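Local coordinates for protein putative alkaline phosphatase (Pseudomonas fluorescens, PDB 4F1V) that binds phosphate in the periplasm with high affinity, probably as the solute-binding component of the PstSACB ABC transporter that imports it, at residues G19-T22 against A23-Q27; S110-E113 against L114-V117; E150-T153 against R154-A158; T344-A347 against S348-A352; A355-I358 against G359-N362. All blocks are in the same frame, centred on the assembly; numbering follows the deposited sequence.

Contact 1 of 5, residues G19-T22 against A23-Q27; sequences GVLT and AGFAQ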
loop_
_atom_site.group_PDB
_atom_site.type_symbol
_atom_site.label_atom_id
_atom_site.label_comp_id
_atom_site.label_asym_id
_atom_site.label_seq_id
_atom_site.Cartn_x
_atom_site.Cartn_y
_atom_site.Cartn_z
ATOM N N GLY A 19 5.331 20.064 1.845
ATOM C CA GLY A 19 4.106 20.470 2.490
ATOM C C GLY A 19 3.114 19.395 2.847
ATOM O O GLY A 19 2.172 19.674 3.567
ATOM N N VAL A 20 3.301 18.148 2.369
ATOM C CA VAL A 20 2.344 17.085 2.710
ATOM C C VAL A 20 2.453 16.717 4.207
ATOM O O VAL A 20 1.426 16.628 4.884
ATOM C CB VAL A 20 2.566 15.885 1.777
ATOM C CG1 VAL A 20 1.885 14.600 2.282
ATOM C CG2 VAL A 20 2.139 16.204 0.369
ATOM N N LEU A 21 3.671 16.493 4.696
ATOM C CA LEU A 21 3.918 16.395 6.120
ATOM C C LEU A 21 4.070 17.835 6.658
ATOM O O LEU A 21 4.709 18.664 6.019
ATOM C CB LEU A 21 5.121 15.576 6.457
ATOM C CG LEU A 21 5.159 14.157 5.841
ATOM C CD1 LEU A 21 6.432 13.469 6.233
ATOM C CD2 LEU A 21 3.934 13.362 6.246
ATOM N N THR A 22 3.506 18.100 7.828
ATOM C CA THR A 22 3.418 19.416 8.408
ATOM C C THR A 22 4.580 19.713 9.375
ATOM O O THR A 22 5.558 18.978 9.441
ATOM C CB THR A 22 2.008 19.555 9.025
ATOM O OG1 THR A 22 1.754 18.454 9.873
ATOM C CG2 THR A 22 0.918 19.543 7.975
ATOM N N ALA A 23 4.465 20.825 10.115
ATOM C CA ALA A 23 5.563 21.302 10.932
ATOM C C ALA A 23 5.985 20.255 11.940
ATOM O O ALA A 23 5.200 19.582 12.567
ATOM C CB ALA A 23 5.171 22.577 11.676
ATOM N N GLY A 24 7.327 20.162 12.107
ATOM C CA GLY A 24 7.900 19.255 13.076
ATOM C C GLY A 24 8.191 17.892 12.541
ATOM O O GLY A 24 8.863 17.113 13.231
ATOM N N PHE A 25 7.701 17.518 11.345
ATOM C CA PHE A 25 7.913 16.199 10.766
ATOM C C PHE A 25 9.208 16.184 9.999
ATOM O O PHE A 25 9.438 16.959 9.070
ATOM C CB PHE A 25 6.767 15.803 9.823
ATOM C CG PHE A 25 5.543 15.258 10.504
ATOM C CD1 PHE A 25 4.764 16.040 11.363
ATOM C CD2 PHE A 25 5.103 13.981 10.246
ATOM C CE1 PHE A 25 3.629 15.548 11.939
ATOM C CE2 PHE A 25 3.991 13.456 10.843
ATOM C CZ PHE A 25 3.228 14.229 11.703
ATOM N N ALA A 26 10.067 15.252 10.349
ATOM C CA ALA A 26 11.261 14.927 9.558
ATOM C C ALA A 26 10.838 14.316 8.212
ATOM O O ALA A 26 9.721 13.806 8.041
ATOM C CB ALA A 26 12.110 13.930 10.310
ATOM N N GLN A 27 11.722 14.371 7.239
ATOM C CA GLN A 27 11.379 13.835 5.926
ATOM C C GLN A 27 11.207 12.300 6.082
ATOM O O GLN A 27 11.944 11.577 6.721
ATOM C CB GLN A 27 12.464 14.193 4.933
ATOM C CG GLN A 27 12.619 15.687 4.596
ATOM C CD GLN A 27 11.262 16.294 4.148
ATOM O OE1 GLN A 27 10.719 15.921 3.071
ATOM N NE2 GLN A 27 10.735 17.239 4.898
HETATM O O HOH W 1 2.507 19.399 12.376
HETATM O O HOH W 2 7.659 18.506 7.513
#
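Phe-25 packs back against Leu-21 and Thr-22, the residue before its own turn and the first residue of it. Its CB sits 3.4 Å from Thr-22 O and 3.8 Å from Leu-21 CB, the main apolar touch here. With chi1 at -81°, CG is placed beside the backbone N and opposite the carbonyl carbon, which lays the ring back along the start of the turn. From there the two sides of the ring part company: CD2 stays near Leu-21 CB, while CD1 passes Thr-22 O at 3.6 Å and CE1 reaches Thr-22 OG1 at 4.0 Å. The side chains of Thr-22 and Phe-25 extend alongside each other in one direction.

The backbone beneath is a type II beta turn from Thr-22 to Phe-25, closed by Phe-25 N donating to Thr-22 O at 3.2 Å. Gly-24 takes its third position with positive phi, where any CB would collide with the carbonyl O just before it. One water accepts from Thr-22 OG1 at 2.8 Å and donates to Ala-23 O, tying the threonine hydroxyl to the turn. The turn belongs to the surface loop between helix 12-15 and strand 29-30. Beyond it, the Phe-25 ring meets those of Trp-59 and Phe-314, and Gly-24 and Ala-26 make backbone hydrogen bonds with Ile-3. Leu-21 CD1, farther from the ring than its CB, comes within 3.8 Å of Ala-26 O.

Contact 2 of 5, residues S110-E113 against L114-V117; sequences SVQE and LCGV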
loop_
_atom_site.group_PDB
_atom_site.type_symbol
_atom_site.label_atom_id
_atom_site.label_comp_id
_atom_site.label_asym_id
_atom_site.label_seq_id
_atom_site.Cartn_x
_atom_site.Cartn_y
_atom_site.Cartn_z
ATOM N N SER A 110 -5.368 -10.723 -19.794
ATOM C CA SER A 110 -6.542 -11.238 -19.091
ATOM C C SER A 110 -6.128 -11.521 -17.623
ATOM O O SER A 110 -4.947 -11.683 -17.336
ATOM C CB SER A 110 -7.099 -12.484 -19.736
ATOM O OG SER A 110 -6.187 -13.542 -19.556
ATOM N N VAL A 111 -7.108 -11.581 -16.742
ATOM C CA VAL A 111 -6.787 -11.971 -15.366
ATOM C C VAL A 111 -6.141 -13.333 -15.314
ATOM O O VAL A 111 -5.143 -13.558 -14.591
ATOM C CB VAL A 111 -8.038 -11.845 -14.479
ATOM C CG1 VAL A 111 -7.809 -12.485 -13.109
ATOM C CG2 VAL A 111 -8.431 -10.379 -14.345
ATOM N N GLN A 112 -6.632 -14.283 -16.120
ATOM C CA GLN A 112 -6.011 -15.596 -16.111
ATOM C C GLN A 112 -4.599 -15.596 -16.647
ATOM O O GLN A 112 -3.734 -16.323 -16.167
ATOM C CB GLN A 112 -6.913 -16.623 -16.799
ATOM C CG GLN A 112 -8.166 -16.942 -16.019
ATOM C CD GLN A 112 -7.889 -17.341 -14.599
ATOM O OE1 GLN A 112 -7.123 -18.287 -14.359
ATOM N NE2 GLN A 112 -8.416 -16.623 -13.624
ATOM N N GLU A 113 -4.316 -14.725 -17.668
ATOM C CA GLU A 113 -2.940 -14.617 -18.117
ATOM C C GLU A 113 -2.040 -14.019 -17.009
ATOM O O GLU A 113 -0.901 -14.444 -16.841
ATOM C CB GLU A 113 -2.822 -13.721 -19.367
ATOM C CG GLU A 113 -3.275 -14.455 -20.649
ATOM C CD GLU A 113 -3.428 -13.514 -21.860
ATOM O OE1 GLU A 113 -3.450 -14.047 -23.000
ATOM O OE2 GLU A 113 -3.572 -12.279 -21.638
ATOM N N LEU A 114 -2.492 -12.995 -16.303
ATOM C CA LEU A 114 -1.755 -12.438 -15.186
ATOM C C LEU A 114 -1.413 -13.555 -14.171
ATOM O O LEU A 114 -0.268 -13.693 -13.730
ATOM C CB LEU A 114 -2.578 -11.331 -14.529
ATOM C CG LEU A 114 -1.934 -10.688 -13.276
ATOM C CD1 LEU A 114 -0.943 -9.620 -13.620
ATOM C CD2 LEU A 114 -3.018 -10.091 -12.375
ATOM N N CYS A 115 -2.435 -14.316 -13.806
ATOM C CA CYS A 115 -2.219 -15.458 -12.899
ATOM C C CYS A 115 -1.115 -16.403 -13.429
ATOM O O CYS A 115 -0.267 -16.812 -12.652
ATOM C CB CYS A 115 -3.522 -16.218 -12.756
ATOM S SG CYS A 115 -4.829 -15.281 -11.875
ATOM N N GLY A 116 -1.200 -16.718 -14.701
ATOM C CA GLY A 116 -0.223 -17.633 -15.299
ATOM C C GLY A 116 1.157 -17.072 -15.374
ATOM O O GLY A 116 2.134 -17.812 -15.213
ATOM N N VAL A 117 1.315 -15.766 -15.618
ATOM C CA VAL A 117 2.641 -15.164 -15.607
ATOM C C VAL A 117 3.253 -15.264 -14.210
ATOM O O VAL A 117 4.428 -15.656 -14.023
ATOM C CB VAL A 117 2.569 -13.708 -16.096
ATOM C CG1 VAL A 117 3.866 -12.982 -15.822
ATOM C CG2 VAL A 117 2.225 -13.663 -17.599
#
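With chi1 at -67°, Cys-115 swings SG back beside its own backbone N, bringing the sulfur to 3.2 Å from Val-111 O and 4.3 Å from Val-111 CG1, one turn earlier in the helix. Leu-114 turns the other way: in the conformer described, chi1 of 177° directs its branch toward Phe-155 and Leu-156. Its CB lies 3.4 Å from Val-111 O. Val-117 places CG2 3.3 Å from Glu-113 O, the same carbonyl that receives its N-H.

These contacts ride on the opening turns of helix 111-119. Leu-114 N donates to Ser-110 O, and Cys-115 N reaches Val-111 O at 2.9 Å, almost in line with the carbonyl; Gly-116 and Val-117 continue the pattern. Ser-110 is the N-cap and forms a capping box with Glu-113. Its OG accepts from Glu-113 N at 2.9 Å, while Glu-113 OE2 takes Ser-110 N at 3.0 Å on its anti side, 35° out of the carboxylate plane. The carboxylate is shared further, OE2 with Lys-231 in a salt bridge and OE1 with Ser-129 N, so two backbone N-H groups and a lysine fix its rotation.

Outside the helix, a disulfide from Cys-115 to Cys-160 ties it to the chain just past helix 147-159. Val-111 and Leu-114 pack on that same helix, Val-111 against Phe-155 and Leu-114 against both Phe-155 and Leu-156.

Contact 3 of 5, residues E150-T153 against R154-A158; sequences ELFT and RFLNA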
loop_
_atom_site.group_PDB
_atom_site.type_symbol
_atom_site.label_atom_id
_atom_site.label_comp_id
_atom_site.label_asym_id
_atom_site.label_seq_id
_atom_site.Cartn_x
_atom_site.Cartn_y
_atom_site.Cartn_z
ATOM N N GLU A 150 1.617 -7.485 -0.438
ATOM C CA GLU A 150 0.358 -7.859 0.210
ATOM C C GLU A 150 -0.838 -7.445 -0.680
ATOM O O GLU A 150 -1.765 -8.242 -0.898
ATOM C CB GLU A 150 0.282 -7.247 1.612
ATOM C CG GLU A 150 -0.964 -7.750 2.377
ATOM C CD GLU A 150 -0.940 -7.299 3.837
ATOM O OE1 GLU A 150 -0.023 -7.724 4.577
ATOM O OE2 GLU A 150 -1.858 -6.506 4.243
ATOM N N LEU A 151 -0.843 -6.207 -1.183
ATOM C CA LEU A 151 -1.965 -5.759 -2.007
ATOM C C LEU A 151 -2.129 -6.642 -3.260
ATOM O O LEU A 151 -3.245 -6.945 -3.695
ATOM C CB LEU A 151 -1.777 -4.290 -2.431
ATOM C CG LEU A 151 -1.892 -3.260 -1.310
ATOM C CD1 LEU A 151 -1.618 -1.884 -1.871
ATOM C CD2 LEU A 151 -3.247 -3.337 -0.625
ATOM N N PHE A 152 -1.013 -6.990 -3.876
ATOM C CA PHE A 152 -1.024 -7.797 -5.123
ATOM C C PHE A 152 -1.454 -9.254 -4.869
ATOM O O PHE A 152 -2.250 -9.800 -5.621
ATOM C CB PHE A 152 0.360 -7.710 -5.766
ATOM C CG PHE A 152 0.465 -8.418 -7.115
ATOM C CD1 PHE A 152 -0.384 -8.138 -8.162
ATOM C CD2 PHE A 152 1.461 -9.354 -7.320
ATOM C CE1 PHE A 152 -0.284 -8.732 -9.397
ATOM C CE2 PHE A 152 1.593 -9.979 -8.566
ATOM C CZ PHE A 152 0.755 -9.676 -9.590
ATOM N N THR A 153 -0.889 -9.845 -3.827
ATOM C CA THR A 153 -1.240 -11.238 -3.523
ATOM C C THR A 153 -2.655 -11.368 -3.013
ATOM O O THR A 153 -3.266 -12.426 -3.205
ATOM C CB THR A 153 -0.223 -11.910 -2.593
ATOM O OG1 THR A 153 -0.207 -11.268 -1.287
ATOM C CG2 THR A 153 1.145 -11.985 -3.197
ATOM N N ARG A 154 -3.266 -10.325 -2.435
ATOM C CA ARG A 154 -4.721 -10.375 -2.183
ATOM C C ARG A 154 -5.474 -10.635 -3.472
ATOM O O ARG A 154 -6.460 -11.402 -3.518
ATOM C CB ARG A 154 -5.205 -9.087 -1.500
ATOM C CG ARG A 154 -4.760 -9.007 -0.022
ATOM C CD ARG A 154 -5.376 -7.771 0.671
ATOM N NE ARG A 154 -4.881 -7.533 1.992
ATOM C CZ ARG A 154 -5.078 -8.312 3.062
ATOM N NH1 ARG A 154 -5.939 -9.301 3.008
ATOM N NH2 ARG A 154 -4.457 -7.979 4.211
ATOM N N PHE A 155 -5.069 -9.946 -4.561
ATOM C CA PHE A 155 -5.778 -10.063 -5.849
ATOM C C PHE A 155 -5.561 -11.478 -6.419
ATOM O O PHE A 155 -6.497 -12.173 -6.842
ATOM C CB PHE A 155 -5.301 -8.983 -6.820
ATOM C CG PHE A 155 -6.029 -9.043 -8.133
ATOM C CD1 PHE A 155 -7.306 -8.506 -8.227
ATOM C CD2 PHE A 155 -5.505 -9.599 -9.285
ATOM C CE1 PHE A 155 -8.024 -8.517 -9.412
ATOM C CE2 PHE A 155 -6.213 -9.639 -10.487
ATOM C CZ PHE A 155 -7.464 -9.091 -10.540
ATOM N N LEU A 156 -4.299 -11.953 -6.432
ATOM C CA LEU A 156 -4.009 -13.282 -6.953
ATOM C C LEU A 156 -4.760 -14.355 -6.136
ATOM O O LEU A 156 -5.300 -15.321 -6.693
ATOM C CB LEU A 156 -2.510 -13.549 -6.936
ATOM C CG LEU A 156 -1.637 -12.582 -7.741
ATOM C CD1 LEU A 156 -0.176 -12.990 -7.568
ATOM C CD2 LEU A 156 -2.028 -12.520 -9.217
ATOM N N ASN A 157 -4.796 -14.188 -4.803
ATOM C CA ASN A 157 -5.482 -15.127 -3.936
ATOM C C ASN A 157 -6.988 -15.200 -4.311
ATOM O O ASN A 157 -7.593 -16.264 -4.275
ATOM C CB ASN A 157 -5.263 -14.716 -2.473
ATOM C CG ASN A 157 -6.132 -15.475 -1.517
ATOM O OD1 ASN A 157 -7.204 -15.006 -1.121
ATOM N ND2 ASN A 157 -5.681 -16.658 -1.097
ATOM N N ALA A 158 -7.564 -14.054 -4.646
ATOM C CA ALA A 158 -8.974 -13.975 -4.929
ATOM C C ALA A 158 -9.367 -14.475 -6.338
ATOM O O ALA A 158 -10.496 -14.890 -6.542
ATOM C CB ALA A 158 -9.466 -12.548 -4.788
HETATM O O HOH W 3 -2.838 -4.783 2.390
HETATM O O HOH W 4 -3.604 -5.163 2.464
#
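Glu-150 and Arg-154, one helical turn apart, lie side by side and, in the arginine conformer described here, join in a salt bridge, NH2 to OE2 at 3.0 Å. The nitrogen comes from above the carboxylate, 61° out of its plane, and the two flat groups stand almost perpendicular. In one of two alternative positions, a water 2.8 Å from Glu-150 OE2 donates to it and accepts from Arg-154 NE at 2.7 Å, which can add a second link between the charged ends. On another side of the helix, Leu-156 lays CD1 over one face of the Phe-152 ring in a CH-pi contact, 4.1 Å from the centroid; CE2 is its nearest ring atom at 3.6 Å. Phe-152 reaches that position with chi1 at -176°, CG opposite the backbone N.

Both pairs are i to i+4 neighbours on helix 147-159, whose first residues, Gly-147 and Thr-148, line the phosphate pocket of this venus-flytrap protein. Arg-154 N donates to Glu-150 O, and Leu-156 N to Phe-152 O at 3.1 Å.

Farther out, Ser-64 OG holds Glu-150 OE1 and Lys-65 N holds OE2, fixing the carboxylate that meets the arginine. Tyr-207 stacks on Phe-152, and Phe-118 meets that ring edge-to-face.

Contact 4 of 5, residues T344-A347 against S348-A352; sequences TVRA and SFLTA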
loop_
_atom_site.group_PDB
_atom_site.type_symbol
_atom_site.label_atom_id
_atom_site.label_comp_id
_atom_site.label_asym_id
_atom_site.label_seq_id
_atom_site.Cartn_x
_atom_site.Cartn_y
_atom_site.Cartn_z
ATOM N N THR A 344 -15.087 10.718 9.080
ATOM C CA THR A 344 -15.041 9.584 10.031
ATOM C C THR A 344 -13.706 9.530 10.709
ATOM O O THR A 344 -13.608 9.323 11.958
ATOM C CB THR A 344 -15.415 8.307 9.293
ATOM O OG1 THR A 344 -16.717 8.381 8.743
ATOM C CG2 THR A 344 -15.374 7.099 10.197
ATOM N N VAL A 345 -12.603 9.643 9.979
ATOM C CA VAL A 345 -11.272 9.693 10.596
ATOM C C VAL A 345 -11.197 10.842 11.610
ATOM O O VAL A 345 -10.688 10.644 12.736
ATOM C CB VAL A 345 -10.192 9.801 9.490
ATOM C CG1 VAL A 345 -8.818 10.003 10.133
ATOM C CG2 VAL A 345 -10.192 8.528 8.618
ATOM N N ARG A 346 -11.625 12.047 11.225
ATOM C CA ARG A 346 -11.519 13.140 12.166
ATOM C C ARG A 346 -12.348 12.935 13.436
ATOM O O ARG A 346 -11.940 13.267 14.543
ATOM C CB ARG A 346 -11.969 14.484 11.511
ATOM C CG ARG A 346 -11.125 14.944 10.334
ATOM C CD ARG A 346 -11.315 16.390 9.973
ATOM N NE ARG A 346 -12.695 16.702 9.779
ATOM C CZ ARG A 346 -13.355 16.560 8.614
ATOM N NH1 ARG A 346 -14.702 16.833 8.531
ATOM N NH2 ARG A 346 -12.747 16.125 7.515
ATOM N N ALA A 347 -13.556 12.370 13.250
ATOM C CA ALA A 347 -14.466 12.220 14.394
ATOM C C ALA A 347 -13.874 11.308 15.462
ATOM O O ALA A 347 -14.105 11.523 16.675
ATOM C CB ALA A 347 -15.819 11.681 13.949
ATOM N N SER A 348 -13.139 10.304 15.061
ATOM C CA SER A 348 -12.493 9.407 16.034
ATOM C C SER A 348 -11.161 9.948 16.568
ATOM O O SER A 348 -10.899 9.903 17.778
ATOM C CB SER A 348 -12.269 7.993 15.449
ATOM O OG SER A 348 -13.478 7.283 15.297
ATOM N N PHE A 349 -10.286 10.401 15.667
ATOM C CA PHE A 349 -8.893 10.624 16.007
ATOM C C PHE A 349 -8.538 12.080 16.268
ATOM O O PHE A 349 -7.462 12.337 16.841
ATOM C CB PHE A 349 -7.955 9.960 14.966
ATOM C CG PHE A 349 -8.227 8.493 14.878
ATOM C CD1 PHE A 349 -8.672 7.882 13.706
ATOM C CD2 PHE A 349 -8.068 7.641 16.001
ATOM C CE1 PHE A 349 -8.994 6.575 13.637
ATOM C CE2 PHE A 349 -8.386 6.305 15.926
ATOM C CZ PHE A 349 -8.820 5.746 14.720
ATOM N N LEU A 350 -9.388 13.020 15.903
ATOM C CA LEU A 350 -9.157 14.430 16.207
ATOM C C LEU A 350 -10.127 14.997 17.247
ATOM O O LEU A 350 -9.718 15.649 18.206
ATOM C CB LEU A 350 -9.174 15.333 14.986
ATOM C CG LEU A 350 -7.928 15.257 14.127
ATOM C CD1 LEU A 350 -8.160 15.990 12.800
ATOM C CD2 LEU A 350 -6.749 15.860 14.862
ATOM N N THR A 351 -11.431 14.798 17.042
ATOM C CA THR A 351 -12.436 15.441 17.896
ATOM C C THR A 351 -12.183 15.090 19.371
ATOM O O THR A 351 -12.165 13.946 19.756
ATOM C CB THR A 351 -13.834 15.062 17.422
ATOM O OG1 THR A 351 -13.934 15.475 16.034
ATOM C CG2 THR A 351 -14.900 15.697 18.243
ATOM N N ALA A 352 -11.983 16.162 20.193
ATOM C CA ALA A 352 -11.384 15.968 21.495
ATOM C C ALA A 352 -12.126 14.994 22.413
ATOM O O ALA A 352 -11.494 14.205 23.119
ATOM C CB ALA A 352 -11.129 17.292 22.196
HETATM O O HOH W 5 -15.525 7.820 13.753
#
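Toward the close of helix 339-349, Ser-348 N and Phe-349 N still donate four residues back, to Thr-344 O and Val-345 O, but Arg-346 O then receives two N-H groups from different directions, Thr-351 N at 3.0 Å almost straight on to the carbonyl and Leu-350 N at 2.9 Å, tilted 30° from its plane.

Around this end the side chains pack one turn apart. Phe-349 brings CD1 to 4.2 Å from Val-345 CG1 and 3.6 Å from Val-345 O. The ring also lies against its own neighbour, with Ser-348 CB 3.9 Å above its plane and over its centre. Leu-350 brings CD1 to 4.0 Å from the aliphatic CG of Arg-346, whose chain then bends at chi3 (-53°) and carries the guanidinium away to Tyr-319 O. Thr-351 faces the last turn with CB 3.6 Å from Ala-347 O. On the polar side a water donates to Thr-344 O and lies 2.6 Å from Ser-348 OG, joining that hydroxyl to the carbonyl one turn back.

The buried face reaches well beyond the helix: Phe-349 rests on Ile-86 and Val-88 of strand 85-94 and meets the Trp-268 ring, and Leu-350 packs on Phe-315 and Thr-316. The carbonyl taking both an i+4 and an i+5 N-H is found where helix 339-349 gives way to the following loop, packed against the edge strand of the five-stranded sheet and against helix 305-318.

Contact 5 of 5, residues A355-I358 against G359-N362; sequences ALSI and GNTN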
loop_
_atom_site.group_PDB
_atom_site.type_symbol
_atom_site.label_atom_id
_atom_site.label_comp_id
_atom_site.label_asym_id
_atom_site.label_seq_id
_atom_site.Cartn_x
_atom_site.Cartn_y
_atom_site.Cartn_z
ATOM N N ALA A 355 -13.047 9.128 22.775
ATOM C CA ALA A 355 -12.110 8.307 23.524
ATOM C C ALA A 355 -10.876 7.937 22.721
ATOM O O ALA A 355 -9.844 7.568 23.338
ATOM C CB ALA A 355 -12.785 7.049 23.962
ATOM N N LEU A 356 -10.964 7.964 21.380
ATOM C CA LEU A 356 -9.826 7.595 20.516
ATOM C C LEU A 356 -8.972 8.769 20.104
ATOM O O LEU A 356 -7.965 8.585 19.380
ATOM C CB LEU A 356 -10.344 6.851 19.249
ATOM C CG LEU A 356 -11.132 5.588 19.499
ATOM C CD1 LEU A 356 -11.442 4.900 18.172
ATOM C CD2 LEU A 356 -10.419 4.655 20.423
ATOM N N SER A 357 -9.285 9.980 20.524
ATOM C CA SER A 357 -8.665 11.150 19.920
ATOM C C SER A 357 -7.203 11.333 20.375
ATOM O O SER A 357 -6.841 11.152 21.534
ATOM C CB SER A 357 -9.494 12.417 20.187
ATOM O OG SER A 357 -9.461 12.749 21.568
ATOM N N ILE A 358 -6.391 11.758 19.417
ATOM C CA ILE A 358 -4.969 11.976 19.660
ATOM C C ILE A 358 -4.819 13.044 20.739
ATOM O O ILE A 358 -5.382 14.134 20.650
ATOM C CB ILE A 358 -4.240 12.366 18.349
ATOM C CG1 ILE A 358 -4.310 11.252 17.304
ATOM C CG2 ILE A 358 -2.813 12.790 18.616
ATOM C CD1 ILE A 358 -4.144 11.721 15.878
ATOM N N GLY A 359 -3.997 12.752 21.758
ATOM C CA GLY A 359 -3.764 13.723 22.832
ATOM C C GLY A 359 -4.906 13.922 23.794
ATOM O O GLY A 359 -4.879 14.892 24.574
ATOM N N ASN A 360 -5.912 13.077 23.761
ATOM C CA ASN A 360 -7.064 13.195 24.662
ATOM C C ASN A 360 -6.541 13.407 26.106
ATOM O O ASN A 360 -5.778 12.594 26.611
ATOM C CB ASN A 360 -7.914 11.953 24.492
ATOM C CG ASN A 360 -9.135 11.877 25.408
ATOM O OD1 ASN A 360 -9.039 12.059 26.643
ATOM N ND2 ASN A 360 -10.260 11.519 24.838
ATOM N N THR A 361 -6.984 14.529 26.768
ATOM C CA THR A 361 -6.345 14.888 28.031
ATOM C C THR A 361 -6.708 14.013 29.199
ATOM O O THR A 361 -6.076 14.054 30.233
ATOM C CB THR A 361 -6.583 16.350 28.406
ATOM O OG1 THR A 361 -7.976 16.522 28.557
ATOM C CG2 THR A 361 -5.907 17.315 27.413
ATOM N N ASN A 362 -7.723 13.167 29.052
ATOM C CA ASN A 362 -8.083 12.144 29.999
ATOM C C ASN A 362 -7.420 10.831 29.610
ATOM O O ASN A 362 -6.670 10.280 30.426
ATOM C CB ASN A 362 -9.605 11.977 30.197
ATOM C CG ASN A 362 -10.181 13.254 30.713
ATOM O OD1 ASN A 362 -9.735 13.705 31.754
ATOM N ND2 ASN A 362 -11.041 13.889 29.961
#
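Ser-357 and Asn-360 face each other across the ends of a type II beta turn, the serine hydroxyl set against the base of the asparagine. Chi1 of 68° puts Ser-357 OG between its own backbone N and carbonyl carbon, which brings it to 3.4 Å from Asn-360 CB and 3.6 Å from Asn-360 ND2. Asn-360 has CG opposite its backbone N, which sends the amide back along the incoming chain until ND2 is 3.9 Å from Ala-355 CA.

Asn-360 N closes the turn on Ser-357 O at 3.1 Å, coming from above the carbonyl plane, 44° out of it. Between them, Gly-359 holds the third position with positive phi, where a CB would run into Ile-358 O, while Ile-358 turns outward to pack on Val-311 and Phe-315 of helix 305-318.

The polar ends have partners nearby that pin this loop after helix 339-349. Ser-357 OG lies within hydrogen-bonding reach of the Ala-352 and Asn-354 carbonyls, which compete for its one proton. Asn-354 O also takes the Asn-360 ND2 N-H, and Gln-300 NE2 adds a hydrogen bond to Ser-357 O, the acceptor that closes the turn.

The other end of the asparagine amide faces onward along the chain: Asn-360 OD1 accepts from Val-363 N and also forms an Asx turn, taking Asn-362 N at 3.0 Å in the plane of its own carbonyl.

How the contacts relate
Contacts 2 and 3 sit on adjoining helices on the far side of the chain's centre from contact 1 and touch each other through apolar side chains. Contact 3 is well buried and nearest the phosphate; contact 2 is partly buried and adds a helix cap and a disulfide. Contacts 4 and 5, the first partly and the second largely buried, also touch, through a probable hydrogen bond from Ile-358 N to Phe-349 O, as the helix end passes into the following turn. Contact 1, at the surface, is like contact 5 built on a type II turn, though their nearest atoms are about 9 Å apart; water links its turn. Contacts 1, 4 and 5 all pack on helix 305-318.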